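Local coordinates for protein (merozoite surface protein 1) (Plasmodium cynomolgi, PDB 1B9W) that probably helps merozoites bind and invade host red blood cells and leave them again, here as its C-terminal fragment of two EGF-like domains, at residues M1-E4 with H5-I8. Residues are numbered along the deposited sequence; the frame is centred on the assembly and turned at random.
Sequences MSSE and HRCI
Met1 reaches forward over the turn that follows it: with CG anti to the backbone N (chi1 -166°) and a bend at chi3, its CE ends 4.1 Å from His5 O and 4.2 Å from CG of Arg6, the Met1 and Arg6 chains sliding past each other in opposite directions. Methionine's long, bendable, apolar chain can reach both this turn and Tyr19 and Phe83. The carbonyl O of Met1 sits above one face of the Arg6 guanidinium, displaced toward its rim, 4.1 Å from NH2, where any attraction is probably weak and electrostatic. Ser2 precedes a 3-10 turn: its O accepts the N-H of His5 at 3.0 Å, while its small OG lies 3.7 Å from CD2 of the imidazole and takes a weak bond from Glu4 N. Ser3 repeats the pattern, its O receiving Arg6 N at 3.2 Å. Its short side chain points away overall, letting the arginine, extended from CG to NE, lie alongside, with Ser3 CB a close 3.2 Å from NH1. Glu4 turns its carboxylate away and contributes through its backbone; a water can bridge its O and Arg6 O, though it need not serve both at once. The His5 ring, stacked on Tyr19, bonds through ND1 to Arg20 O, just before Cys7 joins Cys18 in the first EGF-like domain. Two successive i-to-i+3 backbone bonds thus shape this exposed turn, which His5 anchors to strand 16-20, while the guanidinium touches Ser3 directly.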
ATOM      1  N   MET A   1       2.964 -10.954   6.942  1.00 51.52           N
ATOM      2  CA  MET A   1       2.480  -9.980   7.962  1.00 51.51           C
ATOM      3  C   MET A   1       1.988 -10.655   9.242  1.00 50.08           C
ATOM      4  O   MET A   1       1.462 -11.766   9.207  1.00 49.84           O
ATOM      5  CB  MET A   1       1.343  -9.144   7.371  1.00 54.63           C
ATOM      6  CG  MET A   1       0.997  -7.906   8.182  1.00 55.33           C
ATOM      7  SD  MET A   1      -0.166  -6.860   7.293  1.00 62.02           S
ATOM      8  CE  MET A   1      -1.400  -8.036   6.753  1.00 57.13           C
ATOM      9  N   SER A   2       2.087  -9.929  10.352  1.00 46.62           N
ATOM     10  CA  SER A   2       1.628 -10.431  11.641  1.00 44.47           C
ATOM     11  C   SER A   2       0.109 -10.564  11.654  1.00 42.51           C
ATOM     12  O   SER A   2      -0.604  -9.693  11.158  1.00 38.60           O
ATOM     13  CB  SER A   2       2.101  -9.511  12.759  1.00 47.92           C
ATOM     14  OG  SER A   2       1.047  -9.186  13.646  1.00 52.08           O
ATOM     15  N   SER A   3      -0.373 -11.638  12.280  1.00 38.00           N
ATOM     16  CA  SER A   3      -1.780 -11.996  12.239  1.00 33.69           C
ATOM     17  C   SER A   3      -2.683 -10.967  12.882  1.00 27.48           C
ATOM     18  O   SER A   3      -3.827 -10.807  12.455  1.00 27.66           O
ATOM     19  CB  SER A   3      -1.995 -13.379  12.895  1.00 37.59           C
ATOM     20  OG  SER A   3      -3.163 -13.333  13.698  1.00 40.83           O
ATOM     21  N   GLU A   4      -2.216 -10.239  13.877  1.00 26.24           N
ATOM     22  CA  GLU A   4      -2.985  -9.225  14.554  1.00 23.94           C
ATOM     23  C   GLU A   4      -3.416  -8.102  13.583  1.00 22.63           C
ATOM     24  O   GLU A   4      -4.412  -7.443  13.841  1.00 20.85           O
ATOM     25  CB  GLU A   4      -2.128  -8.481  15.588  1.00 32.80           C
ATOM     26  CG  GLU A   4      -2.397  -8.932  17.020  1.00 39.67           C
ATOM     27  CD  GLU A   4      -1.402 -10.023  17.394  1.00 39.20           C
ATOM     28  OE1 GLU A   4      -0.582 -10.384  16.519  1.00 42.99           O
ATOM     29  OE2 GLU A   4      -1.452 -10.506  18.532  1.00 35.19           O
ATOM     30  N   HIS A   5      -2.554  -7.880  12.581  1.00 20.29           N
ATOM     31  CA  HIS A   5      -2.901  -6.751  11.679  1.00 17.82           C
ATOM     32  C   HIS A   5      -3.576  -7.166  10.393  1.00 21.08           C
ATOM     33  O   HIS A   5      -3.873  -6.307   9.534  1.00 18.96           O
ATOM     34  CB  HIS A   5      -1.600  -5.982  11.388  1.00 17.06           C
ATOM     35  CG  HIS A   5      -1.012  -5.287  12.578  1.00 16.31           C
ATOM     36  ND1 HIS A   5      -1.523  -4.127  13.120  1.00 18.78           N
ATOM     37  CD2 HIS A   5       0.086  -5.616  13.305  1.00 16.54           C
ATOM     38  CE1 HIS A   5      -0.759  -3.753  14.134  1.00 19.04           C
ATOM     39  NE2 HIS A   5       0.203  -4.642  14.261  1.00 16.20           N
ATOM     40  N   ARG A   6      -4.009  -8.426  10.252  1.00 16.92           N
ATOM     41  CA  ARG A   6      -4.878  -8.796   9.146  1.00 17.42           C
ATOM     42  C   ARG A   6      -6.246  -8.205   9.306  1.00 19.07           C
ATOM     43  O   ARG A   6      -6.878  -8.108  10.374  1.00 16.83           O
ATOM     44  CB  ARG A   6      -4.951 -10.322   9.032  1.00 19.77           C
ATOM     45  CG  ARG A   6      -3.588 -10.960   8.771  1.00 27.17           C
ATOM     46  CD  ARG A   6      -3.798 -12.466   8.688  1.00 36.18           C
ATOM     47  NE  ARG A   6      -2.673 -13.204   8.157  1.00 43.53           N
ATOM     48  CZ  ARG A   6      -2.115 -14.233   8.792  1.00 51.70           C
ATOM     49  NH1 ARG A   6      -2.571 -14.636   9.975  1.00 55.32           N
ATOM     50  NH2 ARG A   6      -1.094 -14.860   8.223  1.00 55.00           N
ATOM     51  N   CYS A   7      -6.853  -7.797   8.164  1.00 15.87           N
ATOM     52  CA  CYS A   7      -8.188  -7.213   8.265  1.00 11.22           C
ATOM     53  C   CYS A   7      -9.230  -8.338   8.538  1.00 13.61           C
ATOM     54  O   CYS A   7      -9.086  -9.394   7.947  1.00 15.82           O
ATOM     55  CB  CYS A   7      -8.442  -6.567   6.867  1.00 15.99           C
ATOM     56  SG  CYS A   7      -7.404  -5.050   6.944  1.00 14.18           S
ATOM     57  N   ILE A   8     -10.213  -7.978   9.349  1.00 16.49           N
ATOM     58  CA  ILE A   8     -11.286  -8.953   9.649  1.00 18.08           C
ATOM     59  C   ILE A   8     -12.626  -8.307   9.505  1.00 18.52           C
ATOM     60  O   ILE A   8     -13.655  -9.004   9.514  1.00 21.55           O
ATOM     61  CB  ILE A   8     -11.112  -9.477  11.118  1.00 15.58           C
ATOM     62  CG1 ILE A   8     -11.003  -8.345  12.104  1.00 17.57           C
ATOM     63  CG2 ILE A   8      -9.896 -10.404  11.076  1.00 18.78           C
ATOM     64  CD1 ILE A   8     -10.984  -8.785  13.584  1.00 20.60           C
TER
HETATM   65  O   HOH W   1      -6.817  -9.187  12.948  1.00 19.50           O